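Local coordinates for alpha-/beta-galactoside alpha-2,3-sialyltransferase (Photobacterium phosphoreum, PDB 2ZWI), which probably transfers sialic acid to galactosides in alpha-2,3 linkage, as a GT-B glycosyltransferase that binds cytidine-5'-monophosphate and zinc, at residues A[67-72]-A[99-104]; A[81-86]-A[109-114]; A[116-121]-A[348-353]. One frame throughout, in Å; residues are numbered along the deposited sequence.

The three contacts follow the chain from the start of strands 74-82 and 104-110 to the junction between the two sheets of the GT-B fold. Interactions 1 and 2 mark the two ends of the beta-alpha-beta unit formed by strand 74-82, helix 86-98 and strand 104-110. Their centres are about 26 Å apart and their segments alternate along the chain. Interaction 3 opens after interaction 2 closes. It sets helix 114-125 against helix 350-357, with its centre about 16 Å from that of interaction 2. These two touch through Asp111 OD2 and Tyr117 OH, a probable hydrogen bond. Both also lie near bound cytidine-5'-monophosphate, whereas interaction 1 is remote from it.

Interaction 1 (A[67-72]-A[99-104]); sequences SMILTN and LGKKTE
Ile69 turns its CG2 anti to the backbone N, with CG1 beside that N (chi1 -68°), and this sends the CG2 methyl towards segment 99-104. Lys101 bends at chi2 (-84°). Its chain therefore folds back along the end of helix 58-70 and reaches Asn72.

The Ile69 CG2 methyl meets three residues of the facing loop. Ile69 CG2 lies 3.9 Å from Leu99 CD1, one branch of the leucine fork. It also lies 3.8 Å from Lys101 CB, so the base of the lysine chain acts as an apolar surface. The Ile69 and Lys101 side chains run antiparallel, alongside one another. The third neighbour is a hydroxyl: Thr103 OG1 is 3.7 Å from Ile69 CG2, a packing contact.

Leu70 adds a more exposed layer. Its CD2 methyl approaches the other branch of the fork, with Leu70 CD2 and Leu99 CD2 4.1 Å apart. The two leucine side chains lie roughly perpendicular. The same Leu70 methyl touches the far part of the lysine chain, 4.0 Å from Lys101 CE. The end of Lys101 lies beside the Asn72 side chain.

Close by, Thr71 OG1 donates to Met68 O at 2.6 Å, in the carbonyl plane, and Thr71 N shares that acceptor. Asn72 then leaves helical geometry with positive phi.

This is surface packing, far from the nucleotide and zinc sites. It joins the end of helix 58-70 to the loop between helix 86-98 and strand 104-110. Ile96 of helix 86-98 touches both Ile69 and Thr103. Val77 of strand 74-82 also packs on Thr103.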
# COMPACT_ATOMS: atom_id res chain seq x y z
N SER A 67 14.63 -24.53 -9.16
CA SER A 67 14.60 -26.00 -9.22
C SER A 67 13.28 -26.49 -9.82
O SER A 67 13.26 -27.45 -10.60
CB SER A 67 14.93 -26.65 -7.87
OG SER A 67 13.97 -26.34 -6.89
N MET A 68 12.18 -25.83 -9.48
CA MET A 68 10.87 -26.15 -10.09
C MET A 68 10.89 -25.97 -11.61
O MET A 68 10.40 -26.85 -12.35
CB MET A 68 9.75 -25.32 -9.47
CG MET A 68 9.52 -25.62 -8.00
SD MET A 68 8.10 -24.78 -7.28
CE MET A 68 6.79 -25.83 -7.92
N ILE A 69 11.44 -24.85 -12.07
CA ILE A 69 11.55 -24.58 -13.50
C ILE A 69 12.43 -25.63 -14.19
O ILE A 69 12.17 -26.00 -15.34
CB ILE A 69 12.03 -23.14 -13.79
CG1 ILE A 69 10.94 -22.13 -13.39
CG2 ILE A 69 12.33 -22.95 -15.28
CD1 ILE A 69 11.44 -20.73 -13.21
N LEU A 70 13.45 -26.11 -13.47
CA LEU A 70 14.37 -27.12 -14.03
C LEU A 70 13.72 -28.49 -14.29
O LEU A 70 14.28 -29.31 -15.03
CB LEU A 70 15.64 -27.25 -13.17
CG LEU A 70 16.67 -26.11 -13.22
CD1 LEU A 70 17.95 -26.51 -12.52
CD2 LEU A 70 16.99 -25.68 -14.65
N THR A 71 12.54 -28.72 -13.72
CA THR A 71 11.78 -29.95 -13.95
C THR A 71 11.14 -29.97 -15.34
O THR A 71 10.64 -31.01 -15.79
CB THR A 71 10.67 -30.16 -12.89
OG1 THR A 71 9.62 -29.20 -13.09
CG2 THR A 71 11.23 -30.05 -11.47
N ASN A 72 11.14 -28.81 -16.00
CA ASN A 72 10.57 -28.62 -17.35
C ASN A 72 9.05 -28.57 -17.38
O ASN A 72 8.44 -28.53 -18.45
CB ASN A 72 11.09 -29.68 -18.33
CG ASN A 72 12.53 -29.44 -18.75
OD1 ASN A 72 13.40 -30.31 -18.60
ND2 ASN A 72 12.80 -28.25 -19.28
N LEU A 99 17.89 -19.14 -16.82
CA LEU A 99 17.71 -20.57 -17.01
C LEU A 99 17.42 -20.96 -18.47
O LEU A 99 17.68 -22.10 -18.87
CB LEU A 99 16.64 -21.12 -16.07
CG LEU A 99 16.85 -21.02 -14.56
CD1 LEU A 99 15.62 -21.54 -13.82
CD2 LEU A 99 18.12 -21.77 -14.09
N GLY A 100 16.88 -20.02 -19.25
CA GLY A 100 16.61 -20.20 -20.68
C GLY A 100 15.64 -21.32 -21.00
O GLY A 100 15.82 -22.05 -22.00
N LYS A 101 14.62 -21.47 -20.17
CA LYS A 101 13.66 -22.56 -20.28
C LYS A 101 12.36 -22.12 -20.96
O LYS A 101 11.37 -22.85 -20.92
CB LYS A 101 13.37 -23.14 -18.90
CG LYS A 101 14.48 -24.00 -18.30
CD LYS A 101 14.37 -25.42 -18.81
CE LYS A 101 15.49 -26.30 -18.30
NZ LYS A 101 15.63 -27.51 -19.17
N LYS A 102 12.38 -20.93 -21.56
CA LYS A 102 11.23 -20.37 -22.29
C LYS A 102 9.96 -20.30 -21.40
O LYS A 102 8.86 -20.70 -21.80
CB LYS A 102 10.99 -21.16 -23.59
CG LYS A 102 12.14 -21.08 -24.61
CD LYS A 102 12.28 -19.67 -25.17
CE LYS A 102 13.14 -19.65 -26.42
NZ LYS A 102 12.86 -18.42 -27.21
N THR A 103 10.15 -19.80 -20.19
CA THR A 103 9.07 -19.68 -19.21
C THR A 103 8.30 -18.39 -19.51
O THR A 103 8.90 -17.34 -19.72
CB THR A 103 9.64 -19.63 -17.77
OG1 THR A 103 10.54 -20.73 -17.58
CG2 THR A 103 8.54 -19.71 -16.74
N GLU A 104 6.98 -18.48 -19.55
CA GLU A 104 6.15 -17.28 -19.68
C GLU A 104 6.18 -16.54 -18.36
O GLU A 104 6.11 -17.16 -17.30
CB GLU A 104 4.72 -17.65 -20.06
CG GLU A 104 4.58 -18.15 -21.49
CD GLU A 104 3.20 -18.74 -21.80
OE1 GLU A 104 2.23 -18.40 -21.08
OE2 GLU A 104 3.09 -19.52 -22.77

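Interaction 2 (A[81-86]-A[109-114]); sequences GNTLWA and FYDDGS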
# COMPACT_ATOMS: atom_id res chain seq x y z
N GLY A 81 4.29 -8.39 -6.82
CA GLY A 81 5.28 -7.61 -6.07
C GLY A 81 4.85 -6.22 -5.64
O GLY A 81 3.67 -5.87 -5.72
N ASN A 82 5.83 -5.44 -5.19
CA ASN A 82 5.65 -4.10 -4.66
C ASN A 82 6.26 -3.14 -5.69
O ASN A 82 7.43 -3.26 -6.02
CB ASN A 82 6.40 -4.06 -3.31
CG ASN A 82 6.44 -2.68 -2.69
OD1 ASN A 82 6.76 -1.70 -3.35
ND2 ASN A 82 6.15 -2.60 -1.39
N THR A 83 5.46 -2.21 -6.20
CA THR A 83 5.88 -1.30 -7.27
C THR A 83 7.16 -0.51 -6.91
O THR A 83 8.12 -0.52 -7.67
CB THR A 83 4.74 -0.36 -7.70
OG1 THR A 83 3.55 -1.14 -7.93
CG2 THR A 83 5.09 0.38 -8.97
N LEU A 84 7.18 0.16 -5.76
CA LEU A 84 8.38 0.89 -5.33
C LEU A 84 9.61 -0.03 -5.32
O LEU A 84 10.69 0.35 -5.73
CB LEU A 84 8.18 1.50 -3.94
CG LEU A 84 9.27 2.44 -3.41
CD1 LEU A 84 9.41 3.68 -4.30
CD2 LEU A 84 8.95 2.82 -1.98
N TRP A 85 9.40 -1.26 -4.86
CA TRP A 85 10.45 -2.26 -4.74
C TRP A 85 10.45 -3.23 -5.92
O TRP A 85 10.70 -4.42 -5.77
CB TRP A 85 10.30 -3.00 -3.41
CG TRP A 85 10.55 -2.09 -2.24
CD1 TRP A 85 9.63 -1.62 -1.34
CD2 TRP A 85 11.81 -1.50 -1.89
NE1 TRP A 85 10.25 -0.80 -0.43
CE2 TRP A 85 11.58 -0.71 -0.74
CE3 TRP A 85 13.10 -1.58 -2.42
CZ2 TRP A 85 12.60 0.00 -0.12
CZ3 TRP A 85 14.12 -0.88 -1.79
CH2 TRP A 85 13.87 -0.09 -0.65
N ALA A 86 10.18 -2.70 -7.11
CA ALA A 86 10.21 -3.50 -8.34
C ALA A 86 11.56 -4.22 -8.50
O ALA A 86 11.64 -5.23 -9.18
CB ALA A 86 9.94 -2.62 -9.56
N PHE A 109 2.02 -5.66 -10.15
CA PHE A 109 2.64 -4.73 -9.20
C PHE A 109 1.58 -4.01 -8.35
O PHE A 109 0.61 -3.47 -8.87
CB PHE A 109 3.48 -3.67 -9.94
CG PHE A 109 4.76 -4.19 -10.53
CD1 PHE A 109 5.91 -4.31 -9.75
CD2 PHE A 109 4.84 -4.52 -11.88
CE1 PHE A 109 7.12 -4.79 -10.30
CE2 PHE A 109 6.04 -4.98 -12.45
CZ PHE A 109 7.18 -5.12 -11.65
N TYR A 110 1.77 -4.02 -7.04
CA TYR A 110 0.89 -3.34 -6.10
C TYR A 110 1.62 -2.15 -5.48
O TYR A 110 2.72 -2.33 -4.96
CB TYR A 110 0.48 -4.31 -4.99
CG TYR A 110 -0.39 -5.45 -5.48
CD1 TYR A 110 0.18 -6.58 -6.08
CD2 TYR A 110 -1.77 -5.39 -5.35
CE1 TYR A 110 -0.62 -7.62 -6.54
CE2 TYR A 110 -2.58 -6.43 -5.81
CZ TYR A 110 -2.00 -7.53 -6.40
OH TYR A 110 -2.81 -8.53 -6.83
N ASP A 111 1.02 -0.96 -5.54
CA ASP A 111 1.63 0.24 -4.93
C ASP A 111 2.03 -0.01 -3.48
O ASP A 111 1.32 -0.70 -2.77
CB ASP A 111 0.64 1.42 -4.95
CG ASP A 111 0.43 2.01 -6.34
OD1 ASP A 111 1.23 1.71 -7.26
OD2 ASP A 111 -0.55 2.77 -6.48
N ASP A 112 3.14 0.59 -3.06
CA ASP A 112 3.67 0.49 -1.69
C ASP A 112 2.91 1.40 -0.71
O ASP A 112 2.69 1.03 0.44
CB ASP A 112 5.17 0.85 -1.73
CG ASP A 112 5.84 0.87 -0.37
OD1 ASP A 112 6.48 -0.14 -0.01
OD2 ASP A 112 5.76 1.90 0.33
N GLY A 113 2.51 2.58 -1.19
CA GLY A 113 1.90 3.60 -0.35
C GLY A 113 2.06 4.98 -0.97
O GLY A 113 1.97 5.13 -2.19
N SER A 114 2.32 5.97 -0.13
CA SER A 114 2.42 7.36 -0.57
C SER A 114 3.63 7.67 -1.48
O SER A 114 3.58 8.63 -2.27
CB SER A 114 2.46 8.28 0.65
OG SER A 114 3.70 8.16 1.33
O HOH W 1 1.05 -0.28 -9.08
O HOH W 2 8.47 0.35 1.56
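Asn82 ND2 bonds across to Asp112, while Asn82 OD1 accepts from Trp85 N in its own segment. Asn82 is the last residue of strand 74-82, and Asp112 sits in the loop after strand 104-110. These strands are the parallel pair of a beta-alpha-beta unit in a GT-B fold. With CG anti to the backbone N (chi1 173°), the Asn82 amide swings alongside Asp112 CB. There Asn82 ND2 gives a nearly straight bond to Asp112 OD1, 2.8 Å long, on the anti lone pair of that oxygen. A second ND2 bond goes to Asp10. The OD1 bond from Trp85 N, 3.1 Å, is an Asx motif that helps hold the following turn.

The parallel ladder runs through Tyr110 N to Gly81 O and Thr83 N to Tyr110 O, each 3.0 Å. Beside it, Ala86 CB packs at 3.6 Å on Phe109 CE1. Thr83 OG1 and Asp111 OD1 share a water, while Asp111 OD2 is bonded to Tyr117. The Asp112 side chain lies about 6 Å from bound cytidine-5'-monophosphate. Its OD2 bonds a glycerol, probably from the crystallisation liquor. A second water accepts from Trp85 NE1 at 2.9 Å and donates to Asp112 OD1 at 2.6 Å.

Interaction 3 (A[116-121]-A[348-353]); sequences EYVRLY and NNALIQ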
# COMPACT_ATOMS: atom_id res chain seq x y z
N GLU A 116 4.95 6.19 -4.19
CA GLU A 116 4.65 6.21 -5.63
C GLU A 116 3.96 7.51 -6.04
O GLU A 116 4.23 8.04 -7.12
CB GLU A 116 3.79 5.01 -6.06
CG GLU A 116 4.55 3.70 -6.19
CD GLU A 116 4.62 2.93 -4.87
OE1 GLU A 116 4.71 1.67 -4.91
OE2 GLU A 116 4.57 3.57 -3.80
N TYR A 117 3.09 8.02 -5.17
CA TYR A 117 2.27 9.21 -5.46
C TYR A 117 3.05 10.51 -5.33
O TYR A 117 2.84 11.46 -6.09
CB TYR A 117 0.94 9.16 -4.68
CG TYR A 117 0.12 8.03 -5.24
CD1 TYR A 117 0.25 6.73 -4.75
CD2 TYR A 117 -0.72 8.23 -6.34
CE1 TYR A 117 -0.45 5.67 -5.32
CE2 TYR A 117 -1.44 7.18 -6.90
CZ TYR A 117 -1.29 5.91 -6.39
OH TYR A 117 -1.99 4.87 -6.96
N VAL A 118 3.99 10.54 -4.38
CA VAL A 118 4.98 11.63 -4.29
C VAL A 118 5.85 11.66 -5.56
O VAL A 118 6.06 12.72 -6.17
CB VAL A 118 5.82 11.53 -2.99
CG1 VAL A 118 7.00 12.50 -3.01
CG2 VAL A 118 4.93 11.83 -1.77
N ARG A 119 6.31 10.48 -5.99
CA ARG A 119 7.10 10.37 -7.20
C ARG A 119 6.31 10.74 -8.47
O ARG A 119 6.85 11.43 -9.35
CB ARG A 119 7.74 8.98 -7.28
CG ARG A 119 8.83 8.83 -6.23
CD ARG A 119 9.42 7.43 -6.16
NE ARG A 119 10.39 7.35 -5.07
CZ ARG A 119 11.55 6.71 -5.16
NH1 ARG A 119 11.90 6.12 -6.29
NH2 ARG A 119 12.38 6.67 -4.13
N LEU A 120 5.05 10.33 -8.55
CA LEU A 120 4.17 10.72 -9.67
C LEU A 120 3.95 12.24 -9.75
O LEU A 120 3.98 12.83 -10.84
CB LEU A 120 2.83 9.99 -9.59
CG LEU A 120 2.88 8.49 -9.92
CD1 LEU A 120 1.57 7.80 -9.57
CD2 LEU A 120 3.21 8.32 -11.39
N TYR A 121 3.73 12.87 -8.60
CA TYR A 121 3.60 14.32 -8.56
C TYR A 121 4.86 15.00 -9.09
O TYR A 121 4.80 15.88 -9.95
CB TYR A 121 3.27 14.84 -7.16
CG TYR A 121 3.06 16.33 -7.15
CD1 TYR A 121 1.82 16.87 -7.49
CD2 TYR A 121 4.11 17.21 -6.86
CE1 TYR A 121 1.62 18.23 -7.52
CE2 TYR A 121 3.90 18.60 -6.88
CZ TYR A 121 2.65 19.10 -7.21
OH TYR A 121 2.41 20.46 -7.25
N ASN A 348 4.82 23.71 -2.55
CA ASN A 348 6.00 22.98 -3.02
C ASN A 348 6.11 21.58 -2.43
O ASN A 348 7.01 20.81 -2.79
CB ASN A 348 7.26 23.79 -2.70
CG ASN A 348 7.24 25.17 -3.33
OD1 ASN A 348 7.56 26.16 -2.68
ND2 ASN A 348 6.87 25.23 -4.61
N ASN A 349 5.19 21.25 -1.53
CA ASN A 349 5.17 19.94 -0.90
C ASN A 349 4.38 18.95 -1.77
O ASN A 349 3.16 19.08 -1.92
CB ASN A 349 4.61 20.04 0.52
CG ASN A 349 4.67 18.73 1.29
OD1 ASN A 349 4.20 17.70 0.82
ND2 ASN A 349 5.23 18.78 2.50
N ALA A 350 5.10 18.00 -2.36
CA ALA A 350 4.54 16.99 -3.27
C ALA A 350 3.47 16.15 -2.60
O ALA A 350 2.42 15.87 -3.20
CB ALA A 350 5.64 16.08 -3.80
N LEU A 351 3.74 15.72 -1.38
CA LEU A 351 2.80 14.89 -0.64
C LEU A 351 1.49 15.64 -0.41
O LEU A 351 0.41 15.10 -0.66
CB LEU A 351 3.41 14.37 0.67
CG LEU A 351 2.52 13.45 1.52
CD1 LEU A 351 2.31 12.05 0.87
CD2 LEU A 351 3.06 13.33 2.93
N ILE A 352 1.58 16.90 0.01
CA ILE A 352 0.39 17.72 0.24
C ILE A 352 -0.37 17.92 -1.07
O ILE A 352 -1.59 17.70 -1.12
CB ILE A 352 0.74 19.09 0.87
CG1 ILE A 352 1.24 18.91 2.31
CG2 ILE A 352 -0.46 20.04 0.79
CD1 ILE A 352 1.67 20.18 3.03
N GLN A 353 0.34 18.33 -2.11
CA GLN A 353 -0.30 18.61 -3.39
C GLN A 353 -0.97 17.40 -4.06
O GLN A 353 -2.06 17.54 -4.61
CB GLN A 353 0.63 19.34 -4.37
CG GLN A 353 1.06 20.75 -3.92
CD GLN A 353 -0.11 21.67 -3.62
OE1 GLN A 353 -0.15 22.30 -2.56
NE2 GLN A 353 -1.07 21.75 -4.53
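The ring of Tyr121 has Ala350 O over one face. The CB of Gln353 approaches obliquely. This is helix-to-helix packing that bridges the two halves of a GT-B fold. Helix 114-125 follows strand 104-110 of the first sheet, and helix 350-357 follows strand 334-340 of the second. The two helices are far apart in sequence.

Tyr121 holds CG anti to the backbone N (chi1 -177°), which carries its ring across to the first turn of the other helix. There it meets two residues. Ala350 CB touches the ring at CD2, 3.6 Å from Tyr121 CD2. Gln353 CB lies 3.5 Å from both Tyr121 CE1 and Tyr121 CZ, and Gln353 CG is 3.6 Å from Tyr121 OH. The tyrosine and glutamine side chains run alongside each other in the same direction. Arg125 makes a cation-pi contact with the same ring.

Val118, one turn earlier, splits its two methyls between neighbours. Val118 CG1 packs 3.9 Å from Ala350 CB, so the alanine methyl touches both Val118 and Tyr121. Val118 CG2 goes to Leu351, 3.7 Å from Leu351 CD1. The backbones are also close here: Val118 CA and Leu351 CA are 5.4 Å apart. No hydrogen bond crosses between the segments.

The Leu351 side chain is about 7 Å from the bound cytidine-5'-monophosphate, so the packing lies near that site. Tyr340 of strand 334-340 touches Leu351 and Ile352. Asn349 caps the start of helix 350-357: Asn349 OD1 accepts from Ile352 N at 2.9 Å, with the donor above the plane of the amide carbonyl.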